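Local coordinates for protein Hydrogenase/urease maturation factor HypB (PDB 4LPS) that binds nickel and slowly hydrolyses GTP, and is required for nickel insertion into [NiFe] hydrogenase and for urease maturation, at residues F72-D86 and A125-V137. Residues are numbered along the deposited sequence; the frame is centred on the assembly and turned at random.
Sequences FKFCVVEGDLQTNRD and ALEKSDFLIIENV. With MG (magnesium ion), chain C.
F72 lays its CE1 over the centre of the F131 ring, 3.5 Å from F131 CE1, with the two ring planes inclined at 40°. F72's CG is anti to its backbone N (chi1 -169°), which swings the ring across to F131 and I133. I133 CD1 reaches on to F74 CD2 at 3.6 Å, so these four side chains form one apolar patch. The backbones beneath run parallel, joined by a ladder from K73 O to G79 N. At its start, K73 O takes two N-H groups: F131 N lies in the carbonyl plane, D130 N well above it. On the other sheet face, C75 SG meets L132 CD1 (3.6 Å) and L126 CD2. At the far end, E78 and E135 bring their carboxylates together with planes 80° apart, E78 OE1 2.6 Å from E135 OE2. E135's extended chain carries OE1 to magnesium (2.4 Å); D86 OD2 binds the same ion at 2.6 Å, and T60 joins them beside GDP. In this P-loop GTPase sheet, strand 74-80 lies between 97-101 and 131-135; helix 59-66 packs on F72, I133 and E135, while helix 110-122 packs on V77 and L126.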
ATOM      1  N   PHE A  72      -4.588  13.502  -7.884  1.00 21.04           N
ATOM      2  CA  PHE A  72      -4.606  12.215  -7.202  1.00 19.01           C
ATOM      3  C   PHE A  72      -5.482  12.304  -5.959  1.00 18.99           C
ATOM      4  O   PHE A  72      -5.033  12.734  -4.893  1.00 19.47           O
ATOM      5  CB  PHE A  72      -3.187  11.776  -6.836  1.00 17.89           C
ATOM      6  CG  PHE A  72      -3.096  10.357  -6.360  1.00 18.01           C
ATOM      7  CD1 PHE A  72      -3.397   9.306  -7.214  1.00 17.56           C
ATOM      8  CD2 PHE A  72      -2.702  10.072  -5.063  1.00 17.99           C
ATOM      9  CE1 PHE A  72      -3.311   7.995  -6.780  1.00 15.02           C
ATOM     10  CE2 PHE A  72      -2.614   8.764  -4.618  1.00 18.33           C
ATOM     11  CZ  PHE A  72      -2.918   7.724  -5.478  1.00 16.62           C
ATOM     12  N   LYS A  73      -6.735  11.889  -6.114  1.00 19.55           N
ATOM     13  CA  LYS A  73      -7.752  12.053  -5.084  1.00 19.18           C
ATOM     14  C   LYS A  73      -7.960  10.757  -4.317  1.00 17.00           C
ATOM     15  O   LYS A  73      -8.424   9.764  -4.879  1.00 17.96           O
ATOM     16  CB  LYS A  73      -9.074  12.499  -5.709  1.00 22.11           C
ATOM     17  CG  LYS A  73      -8.974  13.761  -6.545  1.00 24.08           C
ATOM     18  CD  LYS A  73     -10.212  13.923  -7.409  1.00 32.15           C
ATOM     19  CE  LYS A  73     -10.021  15.025  -8.435  1.00 40.34           C
ATOM     20  NZ  LYS A  73     -11.155  15.082  -9.401  1.00 45.02           N
ATOM     21  N   PHE A  74      -7.609  10.764  -3.036  1.00 17.17           N
ATOM     22  CA  PHE A  74      -7.687   9.553  -2.232  1.00 15.74           C
ATOM     23  C   PHE A  74      -8.011   9.814  -0.766  1.00 15.35           C
ATOM     24  O   PHE A  74      -7.820  10.921  -0.259  1.00 15.74           O
ATOM     25  CB  PHE A  74      -6.372   8.773  -2.338  1.00 15.00           C
ATOM     26  CG  PHE A  74      -5.215   9.440  -1.653  1.00 15.58           C
ATOM     27  CD1 PHE A  74      -4.538  10.481  -2.269  1.00 19.08           C
ATOM     28  CD2 PHE A  74      -4.799   9.026  -0.397  1.00 16.30           C
ATOM     29  CE1 PHE A  74      -3.469  11.097  -1.650  1.00 17.88           C
ATOM     30  CE2 PHE A  74      -3.731   9.640   0.231  1.00 18.47           C
ATOM     31  CZ  PHE A  74      -3.064  10.676  -0.395  1.00 19.19           C
ATOM     32  N   CYS A  75      -8.514   8.780  -0.100  1.00 14.76           N
ATOM     33  CA  CYS A  75      -8.665   8.779   1.348  1.00 16.47           C
ATOM     34  C   CYS A  75      -7.954   7.538   1.880  1.00 17.39           C
ATOM     35  O   CYS A  75      -7.624   6.630   1.112  1.00 13.25           O
ATOM     36  CB  CYS A  75     -10.141   8.818   1.758  1.00 16.79           C
ATOM     37  SG  CYS A  75     -11.148   7.487   1.104  1.00 18.71           S
ATOM     38  N   VAL A  76      -7.702   7.494   3.182  1.00 13.33           N
ATOM     39  CA  VAL A  76      -6.826   6.463   3.723  1.00 12.69           C
ATOM     40  C   VAL A  76      -7.447   5.684   4.880  1.00 14.86           C
ATOM     41  O   VAL A  76      -8.120   6.248   5.746  1.00 15.20           O
ATOM     42  CB  VAL A  76      -5.481   7.079   4.194  1.00 12.49           C
ATOM     43  CG1 VAL A  76      -4.566   6.012   4.778  1.00 12.01           C
ATOM     44  CG2 VAL A  76      -4.784   7.786   3.043  1.00 12.62           C
ATOM     45  N   VAL A  77      -7.233   4.374   4.864  1.00 14.45           N
ATOM     46  CA  VAL A  77      -7.487   3.535   6.023  1.00 13.84           C
ATOM     47  C   VAL A  77      -6.141   3.103   6.607  1.00 13.57           C
ATOM     48  O   VAL A  77      -5.340   2.457   5.927  1.00 15.21           O
ATOM     49  CB  VAL A  77      -8.334   2.300   5.659  1.00 13.22           C
ATOM     50  CG1 VAL A  77      -8.271   1.272   6.766  1.00 14.57           C
ATOM     51  CG2 VAL A  77      -9.778   2.703   5.388  1.00 13.49           C
ATOM     52  N   GLU A  78      -5.891   3.473   7.862  1.00 13.12           N
ATOM     53  CA  GLU A  78      -4.598   3.223   8.500  1.00 14.96           C
ATOM     54  C   GLU A  78      -4.659   2.043   9.451  1.00 14.60           C
ATOM     55  O   GLU A  78      -5.543   1.978  10.307  1.00 14.09           O
ATOM     56  CB  GLU A  78      -4.125   4.459   9.271  1.00 16.85           C
ATOM     57  CG  GLU A  78      -3.431   5.510   8.428  1.00 21.61           C
ATOM     58  CD  GLU A  78      -2.042   5.091   8.003  1.00 23.35           C
ATOM     59  OE1 GLU A  78      -1.454   5.790   7.156  1.00 26.53           O
ATOM     60  OE2 GLU A  78      -1.532   4.072   8.519  1.00 21.65           O
ATOM     61  N   GLY A  79      -3.732   1.103   9.289  1.00 13.24           N
ATOM     62  CA  GLY A  79      -3.661  -0.034  10.185  1.00 14.90           C
ATOM     63  C   GLY A  79      -2.453   0.012  11.101  1.00 17.30           C
ATOM     64  O   GLY A  79      -1.310  -0.049  10.646  1.00 19.31           O
ATOM     65  N   ASP A  80      -2.709   0.129  12.399  1.00 15.13           N
ATOM     66  CA  ASP A  80      -1.650   0.074  13.400  1.00 20.02           C
ATOM     67  C   ASP A  80      -2.149  -0.695  14.611  1.00 21.01           C
ATOM     68  O   ASP A  80      -3.353  -0.890  14.773  1.00 22.13           O
ATOM     69  CB  ASP A  80      -1.179   1.474  13.802  1.00 23.58           C
ATOM     70  CG  ASP A  80      -0.263   2.099  12.765  1.00 30.01           C
ATOM     71  OD1 ASP A  80       0.843   1.562  12.554  1.00 31.28           O
ATOM     72  OD2 ASP A  80      -0.643   3.129  12.167  1.00 30.38           O
ATOM     73  N   LEU A  81      -1.223  -1.145  15.452  1.00 19.57           N
ATOM     74  CA  LEU A  81      -1.592  -1.748  16.723  1.00 21.55           C
ATOM     75  C   LEU A  81      -2.232  -0.714  17.645  1.00 22.69           C
ATOM     76  O   LEU A  81      -3.333  -0.930  18.156  1.00 22.51           O
ATOM     77  CB  LEU A  81      -0.371  -2.377  17.399  1.00 21.94           C
ATOM     78  CG  LEU A  81      -0.054  -3.848  17.107  1.00 24.55           C
ATOM     79  CD1 LEU A  81       0.052  -4.107  15.615  1.00 21.28           C
ATOM     80  CD2 LEU A  81       1.238  -4.254  17.807  1.00 27.84           C
ATOM     81  N   GLN A  82      -1.554   0.419  17.834  1.00 19.90           N
ATOM     82  CA  GLN A  82      -2.059   1.483  18.700  1.00 22.30           C
ATOM     83  C   GLN A  82      -1.659   2.866  18.192  1.00 19.39           C
ATOM     84  O   GLN A  82      -0.832   2.983  17.286  1.00 18.29           O
ATOM     85  CB  GLN A  82      -1.538   1.306  20.132  1.00 28.60           C
ATOM     86  CG  GLN A  82      -1.966   0.017  20.822  1.00 40.06           C
ATOM     87  CD  GLN A  82      -3.463  -0.055  21.042  1.00 48.83           C
ATOM     88  OE1 GLN A  82      -4.157   0.963  21.038  1.00 51.45           O
ATOM     89  NE2 GLN A  82      -3.970  -1.266  21.240  1.00 52.15           N
ATOM     90  N   THR A  83      -2.267   3.897  18.787  1.00 24.34           N
ATOM     91  CA  THR A  83      -2.025   5.318  18.482  1.00 20.20           C
ATOM     92  C   THR A  83      -2.593   5.725  17.128  1.00 19.21           C
ATOM     93  O   THR A  83      -2.738   4.903  16.221  1.00 17.35           O
ATOM     94  CB  THR A  83      -0.524   5.715  18.510  1.00 19.35           C
ATOM     95  OG1 THR A  83       0.115   5.280  17.302  1.00 18.07           O
ATOM     96  CG2 THR A  83       0.186   5.133  19.730  1.00 21.50           C
ATOM     97  N   ASN A  84      -2.929   7.006  17.015  1.00 18.22           N
ATOM     98  CA  ASN A  84      -3.370   7.599  15.759  1.00 18.91           C
ATOM     99  C   ASN A  84      -2.250   8.435  15.153  1.00 21.87           C
ATOM    100  O   ASN A  84      -2.501   9.498  14.590  1.00 21.72           O
ATOM    101  CB  ASN A  84      -4.611   8.473  15.980  1.00 19.65           C
ATOM    102  CG  ASN A  84      -5.908   7.732  15.725  1.00 20.96           C
ATOM    103  OD1 ASN A  84      -6.659   8.071  14.808  1.00 22.16           O
ATOM    104  ND2 ASN A  84      -6.160   6.690  16.510  1.00 23.14           N
ATOM    105  N   ARG A  85      -1.014   7.953  15.257  1.00 20.89           N
ATOM    106  CA  ARG A  85       0.129   8.759  14.843  1.00 22.31           C
ATOM    107  C   ARG A  85       0.180   8.913  13.324  1.00 19.88           C
ATOM    108  O   ARG A  85       0.376  10.021  12.826  1.00 18.47           O
ATOM    109  CB  ARG A  85       1.443   8.172  15.376  1.00 20.80           C
ATOM    110  CG  ARG A  85       1.820   8.680  16.773  1.00 22.13           C
ATOM    111  CD  ARG A  85       2.817   7.786  17.495  1.00 19.85           C
ATOM    112  NE  ARG A  85       3.173   8.344  18.801  1.00 21.32           N
ATOM    113  CZ  ARG A  85       4.238   7.983  19.512  0.53 23.81           C
ATOM    114  NH1 ARG A  85       5.070   7.061  19.048  1.00 22.18           N
ATOM    115  NH2 ARG A  85       4.475   8.549  20.687  1.00 25.37           N
ATOM    116  N   ASP A  86       0.021   7.816  12.590  1.00 17.41           N
ATOM    117  CA  ASP A  86       0.045   7.889  11.133  1.00 15.50           C
ATOM    118  C   ASP A  86      -1.172   8.641  10.588  1.00 16.05           C
ATOM    119  O   ASP A  86      -1.044   9.467   9.686  1.00 19.01           O
ATOM    120  CB  ASP A  86       0.130   6.491  10.518  1.00 16.84           C
ATOM    121  CG  ASP A  86       1.442   5.800  10.830  1.00 18.34           C
ATOM    122  OD1 ASP A  86       2.449   6.508  11.039  1.00 23.18           O
ATOM    123  OD2 ASP A  86       1.472   4.550  10.854  1.00 19.46           O
ATOM    124  N   ALA A 125     -16.037  11.213   2.370  1.00 22.33           N
ATOM    125  CA  ALA A 125     -14.681  11.043   1.863  1.00 20.92           C
ATOM    126  C   ALA A 125     -14.625  10.157   0.622  1.00 22.63           C
ATOM    127  O   ALA A 125     -13.806  10.379  -0.272  1.00 23.84           O
ATOM    128  CB  ALA A 125     -13.790  10.475   2.952  1.00 19.67           C
ATOM    129  N   LEU A 126     -15.480   9.140   0.579  1.00 20.82           N
ATOM    130  CA  LEU A 126     -15.501   8.204  -0.543  1.00 22.01           C
ATOM    131  C   LEU A 126     -16.036   8.845  -1.820  1.00 24.38           C
ATOM    132  O   LEU A 126     -15.558   8.548  -2.918  1.00 22.33           O
ATOM    133  CB  LEU A 126     -16.337   6.969  -0.198  1.00 21.92           C
ATOM    134  CG  LEU A 126     -15.850   6.104   0.965  1.00 23.54           C
ATOM    135  CD1 LEU A 126     -16.652   4.815   1.035  1.00 21.13           C
ATOM    136  CD2 LEU A 126     -14.364   5.802   0.827  1.00 24.37           C
ATOM    137  N   GLU A 127     -17.028   9.719  -1.672  1.00 22.15           N
ATOM    138  CA  GLU A 127     -17.616  10.404  -2.817  1.00 23.58           C
ATOM    139  C   GLU A 127     -16.589  11.238  -3.578  1.00 24.09           C
ATOM    140  O   GLU A 127     -16.653  11.345  -4.801  1.00 25.35           O
ATOM    141  CB  GLU A 127     -18.772  11.302  -2.365  1.00 44.73           C
ATOM    142  CG  GLU A 127     -20.086  10.576  -2.098  1.00 49.95           C
ATOM    143  CD  GLU A 127     -21.201  11.523  -1.691  1.00 55.75           C
ATOM    144  OE1 GLU A 127     -20.980  12.753  -1.725  1.00 58.08           O
ATOM    145  OE2 GLU A 127     -22.295  11.039  -1.330  1.00 58.11           O
ATOM    146  N   LYS A 128     -15.639  11.822  -2.852  1.00 24.18           N
ATOM    147  CA  LYS A 128     -14.642  12.701  -3.456  1.00 24.39           C
ATOM    148  C   LYS A 128     -13.358  11.979  -3.872  1.00 22.83           C
ATOM    149  O   LYS A 128     -12.429  12.606  -4.379  1.00 24.46           O
ATOM    150  CB  LYS A 128     -14.301  13.838  -2.490  1.00 30.54           C
ATOM    151  CG  LYS A 128     -15.513  14.634  -2.019  1.00 39.01           C
ATOM    152  CD  LYS A 128     -15.167  15.563  -0.861  1.00 45.73           C
ATOM    153  CE  LYS A 128     -16.064  16.793  -0.854  1.00 51.16           C
ATOM    154  NZ  LYS A 128     -17.506  16.428  -0.741  1.00 53.44           N
ATOM    155  N   SER A 129     -13.298  10.669  -3.661  1.00 21.26           N
ATOM    156  CA  SER A 129     -12.053   9.940  -3.894  1.00 20.00           C
ATOM    157  C   SER A 129     -12.118   9.007  -5.102  1.00 21.63           C
ATOM    158  O   SER A 129     -13.132   8.344  -5.338  1.00 20.02           O
ATOM    159  CB  SER A 129     -11.672   9.132  -2.649  1.00 18.65           C
ATOM    160  OG  SER A 129     -11.511   9.970  -1.517  1.00 18.84           O
ATOM    161  N   ASP A 130     -11.025   8.969  -5.860  1.00 21.80           N
ATOM    162  CA  ASP A 130     -10.842   7.977  -6.911  1.00 21.66           C
ATOM    163  C   ASP A 130     -10.140   6.750  -6.352  1.00 19.95           C
ATOM    164  O   ASP A 130     -10.263   5.645  -6.882  1.00 21.34           O
ATOM    165  CB  ASP A 130     -10.038   8.561  -8.076  1.00 20.02           C
ATOM    166  CG  ASP A 130     -10.796   9.634  -8.823  1.00 23.42           C
ATOM    167  OD1 ASP A 130     -12.031   9.512  -8.937  1.00 26.93           O
ATOM    168  OD2 ASP A 130     -10.158  10.599  -9.293  1.00 25.40           O
ATOM    169  N   PHE A 131      -9.405   6.959  -5.268  1.00 17.12           N
ATOM    170  CA  PHE A 131      -8.626   5.896  -4.657  1.00 16.56           C
ATOM    171  C   PHE A 131      -8.952   5.770  -3.177  1.00 15.28           C
ATOM    172  O   PHE A 131      -9.122   6.770  -2.480  1.00 15.68           O
ATOM    173  CB  PHE A 131      -7.123   6.148  -4.826  1.00 17.44           C
ATOM    174  CG  PHE A 131      -6.658   6.177  -6.257  1.00 17.22           C
ATOM    175  CD1 PHE A 131      -6.773   7.330  -7.020  1.00 20.62           C
ATOM    176  CD2 PHE A 131      -6.087   5.052  -6.832  1.00 16.37           C
ATOM    177  CE1 PHE A 131      -6.334   7.354  -8.337  1.00 21.42           C
ATOM    178  CE2 PHE A 131      -5.645   5.069  -8.146  1.00 17.24           C
ATOM    179  CZ  PHE A 131      -5.769   6.220  -8.898  1.00 19.44           C
ATOM    180  N   LEU A 132      -9.050   4.533  -2.706  1.00 15.53           N
ATOM    181  CA  LEU A 132      -9.053   4.270  -1.275  1.00 15.92           C
ATOM    182  C   LEU A 132      -7.779   3.514  -0.968  1.00 14.88           C
ATOM    183  O   LEU A 132      -7.538   2.436  -1.512  1.00 13.62           O
ATOM    184  CB  LEU A 132     -10.292   3.475  -0.846  1.00 17.84           C
ATOM    185  CG  LEU A 132     -10.257   2.928   0.586  1.00 20.36           C
ATOM    186  CD1 LEU A 132     -10.429   4.043   1.604  1.00 21.90           C
ATOM    187  CD2 LEU A 132     -11.326   1.866   0.788  1.00 22.85           C
ATOM    188  N   ILE A 133      -6.961   4.085  -0.095  1.00 13.02           N
ATOM    189  CA  ILE A 133      -5.648   3.525   0.169  1.00 13.88           C
ATOM    190  C   ILE A 133      -5.577   2.909   1.558  1.00 11.62           C
ATOM    191  O   ILE A 133      -5.857   3.564   2.565  1.00 12.34           O
ATOM    192  CB  ILE A 133      -4.548   4.598   0.010  1.00 12.03           C
ATOM    193  CG1 ILE A 133      -4.503   5.084  -1.444  1.00 12.68           C
ATOM    194  CG2 ILE A 133      -3.192   4.052   0.434  1.00 11.32           C
ATOM    195  CD1 ILE A 133      -3.366   6.047  -1.760  1.00 14.86           C
ATOM    196  N   ILE A 134      -5.223   1.632   1.593  1.00 10.74           N
ATOM    197  CA  ILE A 134      -5.024   0.912   2.839  1.00 10.25           C
ATOM    198  C   ILE A 134      -3.538   0.854   3.170  1.00 11.46           C
ATOM    199  O   ILE A 134      -2.754   0.272   2.415  1.00 13.46           O
ATOM    200  CB  ILE A 134      -5.601  -0.521   2.758  1.00 12.51           C
ATOM    201  CG1 ILE A 134      -7.103  -0.472   2.461  1.00 10.53           C
ATOM    202  CG2 ILE A 134      -5.336  -1.291   4.042  1.00 11.31           C
ATOM    203  CD1 ILE A 134      -7.696  -1.812   2.077  1.00 10.93           C
ATOM    204  N   GLU A 135      -3.143   1.479   4.275  1.00 10.93           N
ATOM    205  CA  GLU A 135      -1.786   1.298   4.777  1.00 12.20           C
ATOM    206  C   GLU A 135      -1.796   0.221   5.848  1.00 10.89           C
ATOM    207  O   GLU A 135      -2.301   0.424   6.952  1.00 10.63           O
ATOM    208  CB  GLU A 135      -1.194   2.604   5.323  1.00 12.16           C
ATOM    209  CG  GLU A 135       0.286   2.453   5.684  1.00 13.96           C
ATOM    210  CD  GLU A 135       0.888   3.671   6.353  1.00 15.90           C
ATOM    211  OE1 GLU A 135       1.635   3.498   7.340  1.00 18.05           O
ATOM    212  OE2 GLU A 135       0.623   4.802   5.897  1.00 16.00           O
ATOM    213  N   ASN A 136      -1.258  -0.940   5.497  1.00 11.35           N
ATOM    214  CA  ASN A 136      -1.301  -2.094   6.378  1.00 13.30           C
ATOM    215  C   ASN A 136      -0.351  -1.970   7.564  1.00 15.01           C
ATOM    216  O   ASN A 136       0.537  -1.115   7.578  1.00 14.13           O
ATOM    217  CB  ASN A 136      -0.981  -3.366   5.591  1.00 10.69           C
ATOM    218  CG  ASN A 136      -1.872  -4.526   5.977  1.00 10.14           C
ATOM    219  OD1 ASN A 136      -2.030  -4.832   7.160  1.00 13.80           O
ATOM    220  ND2 ASN A 136      -2.468  -5.175   4.981  1.00  8.96           N
ATOM    221  N   VAL A 137      -0.573  -2.815   8.566  1.00 14.34           N
ATOM    222  CA  VAL A 137       0.323  -2.944   9.709  1.00 13.46           C
ATOM    223  C   VAL A 137       1.744  -3.247   9.241  1.00 15.02           C
ATOM    224  O   VAL A 137       1.943  -4.063   8.335  1.00 13.90           O
ATOM    225  CB  VAL A 137      -0.150  -4.055  10.666  1.00 14.58           C
ATOM    226  CG1 VAL A 137       0.799  -4.195  11.850  1.00 14.74           C
ATOM    227  CG2 VAL A 137      -1.569  -3.769  11.145  1.00  9.15           C
TER
HETATM  228 MG    MG C 301       3.190   4.513   8.915  1.00 19.55          MG
HETATM  229  O   HOH W   1      -7.477  10.771  -8.720  1.00 14.13           O
HETATM  230  O   HOH W   2       4.671   5.564  10.267  1.00 20.83           O